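Local atomic coordinates of CPXV203 protein (Cowpox virus, PDB entry 4HKJ), a protein that probably binds MHC class I molecules of the infected host cell and keeps them inside the cell, away from immune surveillance. Residues S36-D41 with C184-F189. Numbering follows the deposited sequence.
Sequences SVHRPD and CTNTKF
His38 sets the edge of its imidazole against the amide oxygen of Asn186 and the backbone carbonyl of Thr187. His38 NE2 meets Thr187 O at 2.9 Å and His38 ND1 meets Asn186 OD1 at 3.2 Å, both bent, weak hydrogen bonds; if both form, the ring would be doubly protonated. The amide oxygen sits at the ring edge, near its plane, while the amide plane itself is turned 76° from the ring. Thr187 O has a second donor in Ser36 OG, 2.8 Å away and above the carbonyl plane; two side chains of 36-38 thus grip one carbonyl. With OG anti to its own carbonyl carbon (chi1 -63°), Ser36 also brings this hydroxyl near the edge of the Phe189 ring, 3.7 Å from CD1. Alongside these side-chain bonds the backbones form a single beta bridge, Ser36 to Thr185, in which Val37 N donates to Thr185 O over 2.8 Å. Next to it, Val37 CG1 packs on Cys184 CB at 3.6 Å, beside the disulfide from Cys184 to Cys35. Strand 36-38, already paired with 45-50, is thereby tied to the chain leaving strand 182-183: a beta bridge and a disulfide joining the two sheets of the poxvirus T4 beta-sandwich.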
ATOM      1  N   SER D  36      11.919  24.782   1.435  1.00 76.15           N
ATOM      2  CA  SER D  36      11.970  25.902   0.507  1.00 75.12           C
ATOM      3  C   SER D  36      11.563  25.448  -0.888  1.00 76.88           C
ATOM      4  O   SER D  36      11.566  24.255  -1.182  1.00 79.92           O
ATOM      5  CB  SER D  36      13.374  26.503   0.477  1.00 62.22           C
ATOM      6  OG  SER D  36      13.725  27.037   1.742  1.00 81.61           O
ATOM      7  N   VAL D  37      11.202  26.402  -1.742  1.00 76.09           N
ATOM      8  CA  VAL D  37      10.846  26.094  -3.124  1.00 80.14           C
ATOM      9  C   VAL D  37      11.152  27.275  -4.043  1.00 83.48           C
ATOM     10  O   VAL D  37      10.780  28.413  -3.757  1.00 85.06           O
ATOM     11  CB  VAL D  37       9.364  25.666  -3.261  1.00 81.44           C
ATOM     12  CG1 VAL D  37       8.437  26.699  -2.631  1.00 82.42           C
ATOM     13  CG2 VAL D  37       9.004  25.431  -4.722  1.00 81.82           C
ATOM     14  N   HIS D  38      11.848  27.002  -5.142  1.00 83.65           N
ATOM     15  CA  HIS D  38      12.234  28.051  -6.073  1.00 89.64           C
ATOM     16  C   HIS D  38      12.082  27.581  -7.513  1.00 95.03           C
ATOM     17  O   HIS D  38      12.249  26.399  -7.808  1.00 91.80           O
ATOM     18  CB  HIS D  38      13.686  28.472  -5.828  1.00 92.54           C
ATOM     19  CG  HIS D  38      14.013  28.711  -4.389  1.00 99.40           C
ATOM     20  ND1 HIS D  38      13.861  29.941  -3.785  1.00110.36           N
ATOM     21  CD2 HIS D  38      14.481  27.877  -3.430  1.00101.00           C
ATOM     22  CE1 HIS D  38      14.224  29.854  -2.517  1.00117.61           C
ATOM     23  NE2 HIS D  38      14.604  28.612  -2.276  1.00113.12           N
ATOM     24  N   ARG D  39      11.757  28.511  -8.405  1.00 94.44           N
ATOM     25  CA  ARG D  39      11.764  28.228  -9.833  1.00 85.84           C
ATOM     26  C   ARG D  39      13.081  28.716 -10.419  1.00 93.31           C
ATOM     27  O   ARG D  39      13.277  29.918 -10.600  1.00102.45           O
ATOM     28  CB  ARG D  39      10.593  28.914 -10.537  1.00 87.31           C
ATOM     29  CG  ARG D  39      10.623  28.772 -12.051  1.00 89.49           C
ATOM     30  CD  ARG D  39       9.764  29.826 -12.732  1.00 98.13           C
ATOM     31  NE  ARG D  39      10.072  29.931 -14.156  1.00104.89           N
ATOM     32  CZ  ARG D  39      11.059  30.672 -14.651  1.00119.72           C
ATOM     33  NH1 ARG D  39      11.835  31.375 -13.837  1.00125.27           N
ATOM     34  NH2 ARG D  39      11.270  30.711 -15.959  1.00126.25           N
ATOM     35  N   PRO D  40      13.998  27.781 -10.707  1.00 89.85           N
ATOM     36  CA  PRO D  40      15.312  28.154 -11.237  1.00 96.03           C
ATOM     37  C   PRO D  40      15.209  28.704 -12.653  1.00116.11           C
ATOM     38  O   PRO D  40      14.514  28.127 -13.491  1.00123.46           O
ATOM     39  CB  PRO D  40      16.071  26.825 -11.241  1.00 81.27           C
ATOM     40  CG  PRO D  40      15.008  25.790 -11.364  1.00 62.37           C
ATOM     41  CD  PRO D  40      13.843  26.321 -10.586  1.00 70.97           C
ATOM     42  N   ASP D  41      15.895  29.810 -12.915  1.00125.63           N
ATOM     43  CA  ASP D  41      15.952  30.369 -14.258  1.00129.76           C
ATOM     44  C   ASP D  41      16.896  29.540 -15.120  1.00124.50           C
ATOM     45  O   ASP D  41      17.001  29.750 -16.327  1.00115.05           O
ATOM     46  CB  ASP D  41      16.411  31.828 -14.218  1.00136.99           C
ATOM     47  CG  ASP D  41      15.435  32.727 -13.484  1.00138.93           C
ATOM     48  OD1 ASP D  41      14.252  32.348 -13.365  1.00133.43           O
ATOM     49  OD2 ASP D  41      15.852  33.814 -13.031  1.00140.79           O
ATOM     50  N   CYS D 184       5.928  24.935   1.499  1.00 46.20           N
ATOM     51  CA  CYS D 184       7.297  25.371   1.247  1.00 67.79           C
ATOM     52  C   CYS D 184       7.334  26.827   0.794  1.00 67.53           C
ATOM     53  O   CYS D 184       6.488  27.268   0.018  1.00 66.43           O
ATOM     54  CB  CYS D 184       7.964  24.463   0.212  1.00 46.77           C
ATOM     55  SG  CYS D 184       8.117  22.738   0.741  1.00 84.25           S
ATOM     56  N   THR D 185       8.323  27.567   1.285  1.00 73.11           N
ATOM     57  CA  THR D 185       8.393  29.006   1.056  1.00 77.06           C
ATOM     58  C   THR D 185       9.501  29.403   0.081  1.00 67.63           C
ATOM     59  O   THR D 185      10.352  28.590  -0.276  1.00 74.07           O
ATOM     60  CB  THR D 185       8.597  29.767   2.377  1.00 82.35           C
ATOM     61  OG1 THR D 185       9.851  29.393   2.960  1.00 83.02           O
ATOM     62  CG2 THR D 185       7.478  29.440   3.355  1.00 79.05           C
ATOM     63  N   ASN D 186       9.478  30.664  -0.338  1.00 77.04           N
ATOM     64  CA  ASN D 186      10.467  31.196  -1.266  1.00 88.70           C
ATOM     65  C   ASN D 186      11.620  31.859  -0.518  1.00 99.24           C
ATOM     66  O   ASN D 186      11.722  33.084  -0.478  1.00107.13           O
ATOM     67  CB  ASN D 186       9.808  32.205  -2.212  1.00100.74           C
ATOM     68  CG  ASN D 186      10.644  32.490  -3.448  1.00117.92           C
ATOM     69  OD1 ASN D 186      11.869  32.364  -3.433  1.00131.67           O
ATOM     70  ND2 ASN D 186       9.980  32.881  -4.528  1.00117.90           N
ATOM     71  N   THR D 187      12.481  31.042   0.078  1.00102.37           N
ATOM     72  CA  THR D 187      13.635  31.549   0.811  1.00108.75           C
ATOM     73  C   THR D 187      14.795  30.563   0.745  1.00107.09           C
ATOM     74  O   THR D 187      14.597  29.374   0.504  1.00111.87           O
ATOM     75  CB  THR D 187      13.293  31.825   2.287  1.00108.21           C
ATOM     76  OG1 THR D 187      14.442  32.359   2.956  1.00111.64           O
ATOM     77  CG2 THR D 187      12.860  30.544   2.983  1.00 99.41           C
ATOM     78  N   LYS D 188      16.008  31.062   0.960  1.00 94.49           N
ATOM     79  CA  LYS D 188      17.199  30.219   0.925  1.00 94.95           C
ATOM     80  C   LYS D 188      17.231  29.222   2.083  1.00102.04           C
ATOM     81  O   LYS D 188      16.387  29.268   2.979  1.00105.02           O
ATOM     82  CB  LYS D 188      18.467  31.076   0.932  1.00103.08           C
ATOM     83  CG  LYS D 188      18.707  31.849  -0.355  1.00112.96           C
ATOM     84  CD  LYS D 188      20.049  32.566  -0.316  1.00124.18           C
ATOM     85  CE  LYS D 188      20.318  33.327  -1.605  1.00127.79           C
ATOM     86  NZ  LYS D 188      21.639  34.016  -1.574  1.00131.67           N
ATOM     87  N   PHE D 189      18.208  28.322   2.056  1.00105.86           N
ATOM     88  CA  PHE D 189      18.339  27.300   3.088  1.00109.15           C
ATOM     89  C   PHE D 189      19.608  27.530   3.907  1.00121.70           C
ATOM     90  O   PHE D 189      20.413  28.402   3.581  1.00130.68           O
ATOM     91  CB  PHE D 189      18.351  25.907   2.457  1.00102.87           C
ATOM     92  CG  PHE D 189      17.632  24.868   3.269  1.00 92.31           C
ATOM     93  CD1 PHE D 189      16.254  24.916   3.417  1.00 94.96           C
ATOM     94  CD2 PHE D 189      18.328  23.834   3.870  1.00 90.33           C
ATOM     95  CE1 PHE D 189      15.587  23.960   4.158  1.00 98.85           C
ATOM     96  CE2 PHE D 189      17.668  22.873   4.612  1.00 96.35           C
ATOM     97  CZ  PHE D 189      16.295  22.936   4.756  1.00101.14           C
TER